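Long-range contacts in serine-pyruvate aminotransferase (agxt) (Sulfolobus solfataricus, PDB 3ZRQ), which probably catalyses pyridoxal-phosphate-dependent transfer of amino groups, with serine and pyruvate or alanine and glyoxylate as the likely substrate pairs: residues 4-9 and 321-326; 187-192 and 339-344; 224-229 and 240-245. One frame throughout, in Å; residues are numbered along the deposited sequence.

Interaction 1: residues 4-9 and 321-326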
loop_
_atom_site.group_PDB
_atom_site.type_symbol
_atom_site.label_atom_id
_atom_site.label_comp_id
_atom_site.label_asym_id
_atom_site.label_seq_id
_atom_site.Cartn_x
_atom_site.Cartn_y
_atom_site.Cartn_z
ATOM N N LEU A 4 18.633 -3.619 6.052
ATOM C CA LEU A 4 18.738 -2.186 6.343
ATOM C C LEU A 4 19.447 -1.429 5.219
ATOM O O LEU A 4 20.475 -1.890 4.714
ATOM C CB LEU A 4 19.524 -1.967 7.643
ATOM C CG LEU A 4 18.753 -1.675 8.925
ATOM C CD1 LEU A 4 19.721 -1.207 10.001
ATOM C CD2 LEU A 4 17.652 -0.628 8.698
ATOM N N LEU A 5 18.903 -0.274 4.832
ATOM C CA LEU A 5 19.584 0.602 3.857
ATOM C C LEU A 5 20.285 1.757 4.592
ATOM O O LEU A 5 19.670 2.784 4.893
ATOM C CB LEU A 5 18.631 1.101 2.745
ATOM C CG LEU A 5 19.207 1.862 1.520
ATOM C CD1 LEU A 5 20.165 1.002 0.658
ATOM C CD2 LEU A 5 18.100 2.436 0.634
ATOM N N LEU A 6 21.562 1.542 4.914
ATOM C CA LEU A 6 22.427 2.568 5.516
ATOM C C LEU A 6 23.423 3.075 4.467
ATOM O O LEU A 6 24.660 2.997 4.625
ATOM C CB LEU A 6 23.126 2.046 6.783
ATOM C CG LEU A 6 22.234 1.675 7.992
ATOM C CD1 LEU A 6 23.083 1.218 9.200
ATOM C CD2 LEU A 6 21.187 2.762 8.402
ATOM N N HIS A 7 22.825 3.579 3.388
ATOM C CA HIS A 7 23.488 4.102 2.194
ATOM C C HIS A 7 23.408 5.652 2.269
ATOM O O HIS A 7 22.926 6.233 3.258
ATOM C CB HIS A 7 22.750 3.564 0.941
ATOM C CG HIS A 7 23.595 3.459 -0.296
ATOM N ND1 HIS A 7 23.955 4.559 -1.054
ATOM C CD2 HIS A 7 24.113 2.377 -0.933
ATOM C CE1 HIS A 7 24.687 4.160 -2.083
ATOM N NE2 HIS A 7 24.795 2.841 -2.035
ATOM N N VAL A 8 23.851 6.303 1.199
ATOM C CA VAL A 8 23.930 7.761 1.158
ATOM C C VAL A 8 22.668 8.476 0.620
ATOM O O VAL A 8 22.678 9.696 0.447
ATOM C CB VAL A 8 25.219 8.221 0.426
ATOM C CG1 VAL A 8 26.440 7.697 1.179
ATOM C CG2 VAL A 8 25.226 7.762 -1.049
ATOM N N GLY A 9 21.597 7.714 0.376
ATOM C CA GLY A 9 20.315 8.267 -0.095
ATOM C C GLY A 9 19.861 7.746 -1.458
ATOM O O GLY A 9 20.612 7.834 -2.426
ATOM N N GLU A 321 24.531 -9.977 5.722
ATOM C CA GLU A 321 24.165 -9.886 7.137
ATOM C C GLU A 321 23.087 -8.841 7.417
ATOM O O GLU A 321 22.845 -8.494 8.579
ATOM C CB GLU A 321 25.412 -9.642 8.007
ATOM C CG GLU A 321 26.435 -10.789 7.961
ATOM C CD GLU A 321 25.868 -12.113 8.478
ATOM O OE1 GLU A 321 25.214 -12.113 9.548
ATOM O OE2 GLU A 321 26.084 -13.154 7.820
ATOM N N GLY A 322 22.466 -8.332 6.347
ATOM C CA GLY A 322 21.247 -7.516 6.440
ATOM C C GLY A 322 21.419 -6.009 6.529
ATOM O O GLY A 322 20.550 -5.302 7.067
ATOM N N VAL A 323 22.536 -5.503 6.015
ATOM C CA VAL A 323 22.767 -4.042 5.948
ATOM C C VAL A 323 23.498 -3.681 4.651
ATOM O O VAL A 323 24.560 -4.234 4.351
ATOM C CB VAL A 323 23.562 -3.491 7.182
ATOM C CG1 VAL A 323 23.759 -1.960 7.096
ATOM C CG2 VAL A 323 22.865 -3.854 8.479
ATOM N N GLU A 324 22.913 -2.765 3.879
ATOM C CA GLU A 324 23.589 -2.206 2.707
ATOM C C GLU A 324 24.202 -0.846 3.098
ATOM O O GLU A 324 23.473 0.097 3.440
ATOM C CB GLU A 324 22.605 -2.079 1.530
ATOM C CG GLU A 324 23.260 -1.855 0.149
ATOM C CD GLU A 324 22.239 -1.533 -0.956
ATOM O OE1 GLU A 324 21.073 -1.993 -0.867
ATOM O OE2 GLU A 324 22.606 -0.807 -1.910
ATOM N N PHE A 325 25.542 -0.795 3.104
ATOM C CA PHE A 325 26.354 0.434 3.301
ATOM C C PHE A 325 26.713 1.014 1.915
ATOM O O PHE A 325 26.195 0.546 0.903
ATOM C CB PHE A 325 27.653 0.095 4.054
ATOM C CG PHE A 325 27.464 -0.299 5.508
ATOM C CD1 PHE A 325 26.906 0.591 6.425
ATOM C CD2 PHE A 325 27.892 -1.531 5.968
ATOM C CE1 PHE A 325 26.743 0.242 7.772
ATOM C CE2 PHE A 325 27.749 -1.893 7.309
ATOM C CZ PHE A 325 27.176 -1.010 8.214
ATOM N N ALA A 326 27.617 1.987 1.850
ATOM C CA ALA A 326 28.021 2.566 0.550
ATOM C C ALA A 326 29.513 2.402 0.253
ATOM O O ALA A 326 30.316 2.358 1.171
ATOM C CB ALA A 326 27.625 4.043 0.462
#
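Leu4 O is gripped by two consecutive residues: Glu324 N donates to Leu4 O over 2.7 Å, and Val323 CA adds a CA-H...O contact to Leu4 O at 3.4 Å. Leu4 N returns a bond to Gly322 O over 2.7 Å, so Leu4 bridges Gly322 and Glu324 as in parallel pairing; the next link, Leu6 N to Glu324 O, is weak. Gly322 suits its place because its phi is positive, in the Schellman motif that ends helix 311-320.

On the face of Leu4 and Val323, Leu6 CD1 rests 3.9 Å from Val323 CG1 and 4.0 Å from Phe325 CE1. Leu6 and Val323 also pack against helix 346-363, while Phe325 leans on helix 311-320. On the other face, Leu5 CD1 lies alongside the extended Glu324 chain, whose CG is anti to the backbone N (chi1 -165°). Its carboxylate salt-bridges Lys3 and hydrogen-bonds Ser30 of the second subunit. Farther along, Ala326, whose small methyl suits a CH-pi contact, lays CB over the His7 imidazole, 3.9 Å from its centroid. Strand 4-5, from the N-terminus, thus pairs in parallel with 323-327 and forms, within this chain, one edge of the small mixed sheet running on through 335-339 to 301-305.

Interaction 2: residues 187-192 and 339-344. With PMP (4'-deoxy-4'-aminopyridoxal-5'-phosphate), chain C.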
loop_
_atom_site.group_PDB
_atom_site.type_symbol
_atom_site.label_atom_id
_atom_site.label_comp_id
_atom_site.label_asym_id
_atom_site.label_seq_id
_atom_site.Cartn_x
_atom_site.Cartn_y
_atom_site.Cartn_z
ATOM N N SER A 187 15.433 15.323 -1.947
ATOM C CA SER A 187 14.398 14.640 -1.181
ATOM C C SER A 187 14.804 13.342 -0.467
ATOM O O SER A 187 14.138 12.949 0.500
ATOM C CB SER A 187 13.132 14.420 -2.027
ATOM O OG SER A 187 13.395 13.701 -3.225
ATOM N N GLN A 188 15.891 12.704 -0.921
ATOM C CA GLN A 188 16.149 11.313 -0.576
ATOM C C GLN A 188 17.222 11.138 0.484
ATOM O O GLN A 188 17.598 10.007 0.768
ATOM C CB GLN A 188 16.509 10.489 -1.828
ATOM C CG GLN A 188 17.964 10.713 -2.371
ATOM C CD GLN A 188 18.120 11.978 -3.247
ATOM O OE1 GLN A 188 17.148 12.693 -3.524
ATOM N NE2 GLN A 188 19.351 12.246 -3.687
ATOM N N LYS A 189 17.660 12.232 1.106
ATOM C CA LYS A 189 18.729 12.099 2.120
ATOM C C LYS A 189 18.214 12.204 3.536
ATOM O O LYS A 189 17.404 11.357 3.956
ATOM C CB LYS A 189 19.830 13.116 1.865
ATOM C CG LYS A 189 21.083 12.500 1.464
ATOM C CD LYS A 189 21.095 12.196 0.025
ATOM C CE LYS A 189 22.556 12.294 -0.379
ATOM N NZ LYS A 189 22.783 12.059 -1.783
ATOM N N ALA A 190 18.650 13.232 4.275
ATOM C CA ALA A 190 18.248 13.373 5.670
ATOM C C ALA A 190 16.774 13.749 5.829
ATOM O O ALA A 190 16.200 13.627 6.931
ATOM C CB ALA A 190 19.163 14.351 6.400
ATOM N N LEU A 191 16.146 14.190 4.731
ATOM C CA LEU A 191 14.704 14.399 4.749
ATOM C C LEU A 191 13.970 13.049 4.783
ATOM O O LEU A 191 12.842 12.959 5.238
ATOM C CB LEU A 191 14.237 15.287 3.585
ATOM C CG LEU A 191 14.710 16.775 3.635
ATOM C CD1 LEU A 191 14.223 17.567 2.442
ATOM C CD2 LEU A 191 14.314 17.495 4.956
ATOM N N GLY A 192 14.621 12.005 4.277
ATOM C CA GLY A 192 14.120 10.643 4.440
ATOM C C GLY A 192 12.959 10.257 3.548
ATOM O O GLY A 192 12.213 9.356 3.898
ATOM N N GLY A 339 25.995 5.545 5.991
ATOM C CA GLY A 339 24.963 6.576 5.962
ATOM C C GLY A 339 24.092 6.419 7.188
ATOM O O GLY A 339 23.430 5.377 7.355
ATOM N N HIS A 340 24.072 7.454 8.028
ATOM C CA HIS A 340 23.262 7.474 9.221
ATOM C C HIS A 340 22.453 8.757 9.263
ATOM O O HIS A 340 22.841 9.744 9.891
ATOM C CB HIS A 340 24.135 7.309 10.489
ATOM C CG HIS A 340 25.456 8.028 10.439
ATOM N ND1 HIS A 340 25.588 9.381 10.718
ATOM C CD2 HIS A 340 26.708 7.568 10.203
ATOM C CE1 HIS A 340 26.866 9.717 10.634
ATOM N NE2 HIS A 340 27.565 8.640 10.313
ATOM N N MET A 341 21.311 8.740 8.582
ATOM C CA MET A 341 20.536 9.934 8.360
ATOM C C MET A 341 19.056 9.649 8.118
ATOM O O MET A 341 18.681 8.550 7.688
ATOM C CB MET A 341 21.102 10.736 7.173
ATOM C CG MET A 341 20.772 10.090 5.798
ATOM S SD MET A 341 21.609 10.925 4.431
ATOM C CE MET A 341 23.160 10.006 4.390
ATOM N N GLY A 342 18.216 10.651 8.366
ATOM C CA GLY A 342 16.799 10.539 8.041
ATOM C C GLY A 342 16.018 10.036 9.255
ATOM O O GLY A 342 15.850 10.765 10.231
ATOM N N TRP A 343 15.570 8.780 9.184
ATOM C CA TRP A 343 14.770 8.145 10.258
ATOM C C TRP A 343 15.639 7.279 11.170
ATOM O O TRP A 343 15.115 6.492 11.952
ATOM C CB TRP A 343 13.629 7.299 9.647
ATOM C CG TRP A 343 12.884 8.030 8.577
ATOM C CD1 TRP A 343 12.865 7.730 7.238
ATOM C CD2 TRP A 343 12.068 9.199 8.740
ATOM N NE1 TRP A 343 12.082 8.641 6.560
ATOM C CE2 TRP A 343 11.592 9.559 7.452
ATOM C CE3 TRP A 343 11.704 9.989 9.845
ATOM C CZ2 TRP A 343 10.775 10.678 7.236
ATOM C CZ3 TRP A 343 10.873 11.083 9.638
ATOM C CH2 TRP A 343 10.411 11.420 8.345
ATOM N N VAL A 344 16.961 7.438 11.071
ATOM C CA VAL A 344 17.943 6.637 11.801
ATOM C C VAL A 344 17.727 6.710 13.332
ATOM O O VAL A 344 17.417 7.773 13.871
ATOM C CB VAL A 344 19.395 7.024 11.369
ATOM C CG1 VAL A 344 19.804 8.421 11.892
ATOM C CG2 VAL A 344 20.410 5.948 11.758
HETATM N N1 PMP C . 25.693 16.993 -3.372
HETATM C C2 PMP C . 26.023 16.034 -2.463
HETATM C C2A PMP C . 26.738 16.480 -1.217
HETATM C C3 PMP C . 25.579 14.717 -2.616
HETATM O O3 PMP C . 25.793 13.826 -1.616
HETATM C C4 PMP C . 24.938 14.378 -3.819
HETATM C C4A PMP C . 24.718 12.945 -4.219
HETATM N N4A PMP C . 24.055 12.237 -3.204
HETATM C C5 PMP C . 24.635 15.381 -4.754
HETATM C C6 PMP C . 25.031 16.689 -4.522
HETATM C C5A PMP C . 23.854 15.115 -6.035
HETATM O O4P PMP C . 22.528 14.752 -5.663
HETATM P P PMP C . 21.644 13.854 -6.668
HETATM O O1P PMP C . 22.281 12.489 -6.822
HETATM O O2P PMP C . 21.570 14.558 -8.012
HETATM O O3P PMP C . 20.291 13.778 -6.013
#
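The loop that carries the cofactor lysine, between strands 182-186 and 196-202, leans here on loop 339-344, which leads from strand 335-339 to helix 346-363. Met341 makes the closest side-chain approach to Lys189: its SD lies 3.4 Å from Lys189 CG, the two chains crossing at a slant. Met341 CG stands between its own backbone N and carbonyl carbon (chi1 74°), which throws the thioether over the base of the lysine, and Met341 CB meets Ala190 CB at 4.2 Å.

Residues 189-192 form a type I turn closed by Gly192 N to Lys189 O at 2.9 Å. Glycine suits both facing positions: at Gly342's backbone angles a CB would jam against Met341 O, and at Gly192, where phi is positive, it would strike the indole. Gly342 CA approaches Ala190 O to 3.3 Å in a CA-H...O contact. Trp343 NE1 donates to Gly192 O over 2.8 Å, bent to 149° at the hydrogen.

Just before the turn, Gln188 NE2 donates to O3P of the cofactor phosphate over 2.9 Å. Lys189 NZ is modelled 1.9 Å from cofactor N4A, a link of doubtful chemistry, but its place at the cofactor's C4' side is consistent with the Schiff-base lysine loop of class-V aminotransferases.

Interaction 3: residues 224-229 and 240-245. With PMP (4'-deoxy-4'-aminopyridoxal-5'-phosphate), chain D.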
loop_
_atom_site.group_PDB
_atom_site.type_symbol
_atom_site.label_atom_id
_atom_site.label_comp_id
_atom_site.label_asym_id
_atom_site.label_seq_id
_atom_site.Cartn_x
_atom_site.Cartn_y
_atom_site.Cartn_z
ATOM N N ARG A 224 13.045 30.614 -13.058
ATOM C CA ARG A 224 11.952 31.557 -13.445
ATOM C C ARG A 224 10.727 30.800 -13.962
ATOM O O ARG A 224 9.592 31.227 -13.756
ATOM C CB ARG A 224 12.426 32.567 -14.502
ATOM C CG ARG A 224 13.455 33.562 -14.001
ATOM C CD ARG A 224 14.128 34.270 -15.165
ATOM N NE ARG A 224 15.217 35.111 -14.679
ATOM C CZ ARG A 224 16.425 34.644 -14.374
ATOM N NH1 ARG A 224 16.701 33.341 -14.530
ATOM N NH2 ARG A 224 17.358 35.474 -13.942
ATOM N N ASN A 225 10.964 29.663 -14.620
ATOM C CA ASN A 225 9.877 28.828 -15.138
ATOM C C ASN A 225 9.076 28.077 -14.071
ATOM O O ASN A 225 7.891 27.766 -14.284
ATOM C CB ASN A 225 10.395 27.852 -16.186
ATOM C CG ASN A 225 10.736 28.521 -17.506
ATOM O OD1 ASN A 225 10.087 29.483 -17.890
ATOM N ND2 ASN A 225 11.717 27.962 -18.246
ATOM N N TRP A 226 9.725 27.775 -12.941
ATOM C CA TRP A 226 9.095 27.055 -11.811
ATOM C C TRP A 226 8.467 28.000 -10.808
ATOM O O TRP A 226 7.557 27.608 -10.083
ATOM C CB TRP A 226 10.107 26.109 -11.092
ATOM C CG TRP A 226 10.504 24.971 -11.987
ATOM C CD1 TRP A 226 11.673 24.850 -12.688
ATOM C CD2 TRP A 226 9.705 23.828 -12.329
ATOM N NE1 TRP A 226 11.655 23.685 -13.438
ATOM C CE2 TRP A 226 10.469 23.034 -13.217
ATOM C CE3 TRP A 226 8.425 23.389 -11.954
ATOM C CZ2 TRP A 226 9.995 21.825 -13.748
ATOM C CZ3 TRP A 226 7.947 22.202 -12.475
ATOM C CH2 TRP A 226 8.743 21.410 -13.350
ATOM N N LEU A 227 8.946 29.247 -10.749
ATOM C CA LEU A 227 8.398 30.231 -9.789
ATOM C C LEU A 227 6.857 30.384 -9.819
ATOM O O LEU A 227 6.230 30.373 -8.763
ATOM C CB LEU A 227 9.042 31.610 -9.963
ATOM C CG LEU A 227 10.112 32.088 -8.996
ATOM C CD1 LEU A 227 10.575 33.489 -9.411
ATOM C CD2 LEU A 227 9.621 32.083 -7.555
ATOM N N PRO A 228 6.244 30.501 -11.014
ATOM C CA PRO A 228 4.782 30.635 -11.023
ATOM C C PRO A 228 4.076 29.430 -10.392
ATOM O O PRO A 228 3.036 29.592 -9.740
ATOM C CB PRO A 228 4.451 30.708 -12.514
ATOM C CG PRO A 228 5.677 31.278 -13.138
ATOM C CD PRO A 228 6.814 30.690 -12.359
ATOM N N VAL A 229 4.648 28.233 -10.575
ATOM C CA VAL A 229 4.085 27.018 -10.003
ATOM C C VAL A 229 4.125 27.054 -8.462
ATOM O O VAL A 229 3.125 26.723 -7.798
ATOM C CB VAL A 229 4.777 25.728 -10.577
ATOM C CG1 VAL A 229 4.113 24.472 -10.007
ATOM C CG2 VAL A 229 4.741 25.730 -12.087
ATOM N N TYR A 240 0.830 25.379 -14.382
ATOM C CA TYR A 240 1.583 24.360 -15.093
ATOM C C TYR A 240 2.807 24.928 -15.790
ATOM O O TYR A 240 2.699 25.833 -16.624
ATOM C CB TYR A 240 0.696 23.610 -16.099
ATOM C CG TYR A 240 1.465 22.676 -16.989
ATOM C CD1 TYR A 240 1.900 21.424 -16.519
ATOM C CD2 TYR A 240 1.804 23.053 -18.287
ATOM C CE1 TYR A 240 2.630 20.565 -17.352
ATOM C CE2 TYR A 240 2.548 22.205 -19.120
ATOM C CZ TYR A 240 2.951 20.975 -18.642
ATOM O OH TYR A 240 3.665 20.165 -19.489
ATOM N N PHE A 241 3.981 24.395 -15.463
ATOM C CA PHE A 241 5.133 24.635 -16.318
ATOM C C PHE A 241 5.461 23.331 -17.037
ATOM O O PHE A 241 5.430 23.246 -18.264
ATOM C CB PHE A 241 6.368 25.141 -15.548
ATOM C CG PHE A 241 7.639 25.065 -16.387
ATOM C CD1 PHE A 241 7.674 25.639 -17.653
ATOM C CD2 PHE A 241 8.772 24.385 -15.921
ATOM C CE1 PHE A 241 8.815 25.551 -18.474
ATOM C CE2 PHE A 241 9.937 24.284 -16.724
ATOM C CZ PHE A 241 9.967 24.866 -18.001
ATOM N N ALA A 242 5.832 22.325 -16.246
ATOM C CA ALA A 242 6.163 20.996 -16.796
ATOM C C ALA A 242 5.708 20.026 -15.716
ATOM O O ALA A 242 5.625 20.411 -14.534
ATOM C CB ALA A 242 7.670 20.881 -17.053
ATOM N N THR A 243 5.341 18.798 -16.087
ATOM C CA THR A 243 4.750 17.885 -15.081
ATOM C C THR A 243 5.774 17.547 -13.969
ATOM O O THR A 243 6.851 17.077 -14.290
ATOM C CB THR A 243 4.275 16.599 -15.738
ATOM O OG1 THR A 243 3.305 16.949 -16.744
ATOM C CG2 THR A 243 3.619 15.651 -14.682
ATOM N N PRO A 244 5.449 17.823 -12.693
ATOM C CA PRO A 244 6.347 17.450 -11.583
ATOM C C PRO A 244 6.122 15.992 -11.155
ATOM O O PRO A 244 5.165 15.374 -11.623
ATOM C CB PRO A 244 5.922 18.389 -10.449
ATOM C CG PRO A 244 4.465 18.694 -10.760
ATOM C CD PRO A 244 4.244 18.544 -12.224
ATOM N N PRO A 245 7.011 15.432 -10.305
ATOM C CA PRO A 245 6.817 14.053 -9.821
ATOM C C PRO A 245 5.705 14.062 -8.762
ATOM O O PRO A 245 5.992 14.118 -7.550
ATOM C CB PRO A 245 8.181 13.702 -9.212
ATOM C CG PRO A 245 9.163 14.699 -9.782
ATOM C CD PRO A 245 8.332 15.953 -9.926
HETATM N N1 PMP D . 4.785 16.958 -25.166
HETATM C C2 PMP D . 3.418 16.800 -25.126
HETATM C C2A PMP D . 2.762 16.335 -26.408
HETATM C C3 PMP D . 2.751 16.821 -23.893
HETATM O O3 PMP D . 1.436 16.433 -23.750
HETATM C C4 PMP D . 3.453 17.265 -22.763
HETATM C C4A PMP D . 2.758 17.531 -21.460
HETATM N N4A PMP D . 1.653 16.636 -21.252
HETATM C C5 PMP D . 4.814 17.530 -22.853
HETATM C C6 PMP D . 5.465 17.415 -24.071
HETATM C C5A PMP D . 5.593 17.993 -21.624
HETATM O O4P PMP D . 5.720 16.868 -20.773
HETATM P P PMP D . 6.018 17.041 -19.219
HETATM O O1P PMP D . 4.909 17.870 -18.608
HETATM O O2P PMP D . 7.334 17.766 -19.083
HETATM O O3P PMP D . 6.076 15.622 -18.660
#
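Aromatic packing comes first: Phe241 turns the edge of its ring onto the face of Trp226 in a T-shaped pair, the planes at 88° and the centroids of the phenyl and the six-membered indole ring 5.0 Å apart. Phe241 CD2 does the touching, 3.5 Å from Trp226 CE2; with chi1 at 166° the ring swings away from its own backbone N and out toward helix 223-234. The broad indole suits this place, offering a wide face to the loop while its NE1 bonds Tyr220 O.

CH-pi packing takes one face of the same phenyl ring. Asn225 CB sits over its centre, 3.5 Å from the Phe241 centroid, and the Asn225 amide stacks over the ring with its plane tilted by 23°. ND2 of Asn225 is bonded to Tyr219 O, which is consistent with the amide being held in this rotation.

Apolar contacts fill in the flanks. Val229 and Phe241 cross at about a right angle, with Val229 CG2 3.9 Å from Phe241 CB, and Trp226 CH2 lies 3.9 Å from Ala242 CB, a side chain small enough to sit between indole and phosphate. Replacing Trp226 by an alanine would remove the face under Phe241 and is likely to leave that ring free to shift, with Ala242 and the phosphate-binding loop less firmly seated.

Polar contacts lie on the ligand side. Phosphate oxygen O1P takes three bonds: from Thr243 OG1 at 2.6 Å, from Thr243 N at 2.7 Å and from Tyr240 OH at 2.8 Å, the last in the plane of the tyrosine ring at its edge. Gly63, Thr64, Thr138 and Gln188 of the second subunit also hold this cofactor, so the loop completes a neighbour's phosphate pocket, the shared active site of fold type I aminotransferase dimers.

Interactions 1 and 2 adjoin, their centres 12 Å apart: Leu6 O and Gly339 N, 3.2 Å apart, probably form a hydrogen bond that joins segments 4-9 and 339-344. Segment 4-9 then runs on to the cofactor, with the Val8 side chain about 5 Å from it, on the same site that Gln188 and Lys189 serve. Interaction 3 stands apart, its centre 34 Å from that of interaction 1 and 26 Å from that of interaction 2, whose nearest atoms are about 8 Å away. It reaches the cofactor bound chiefly by the second subunit. By exchange, Tyr240 and Thr243 of the second subunit bind the phosphate beside interaction 2, so each of these two pockets is built from both chains.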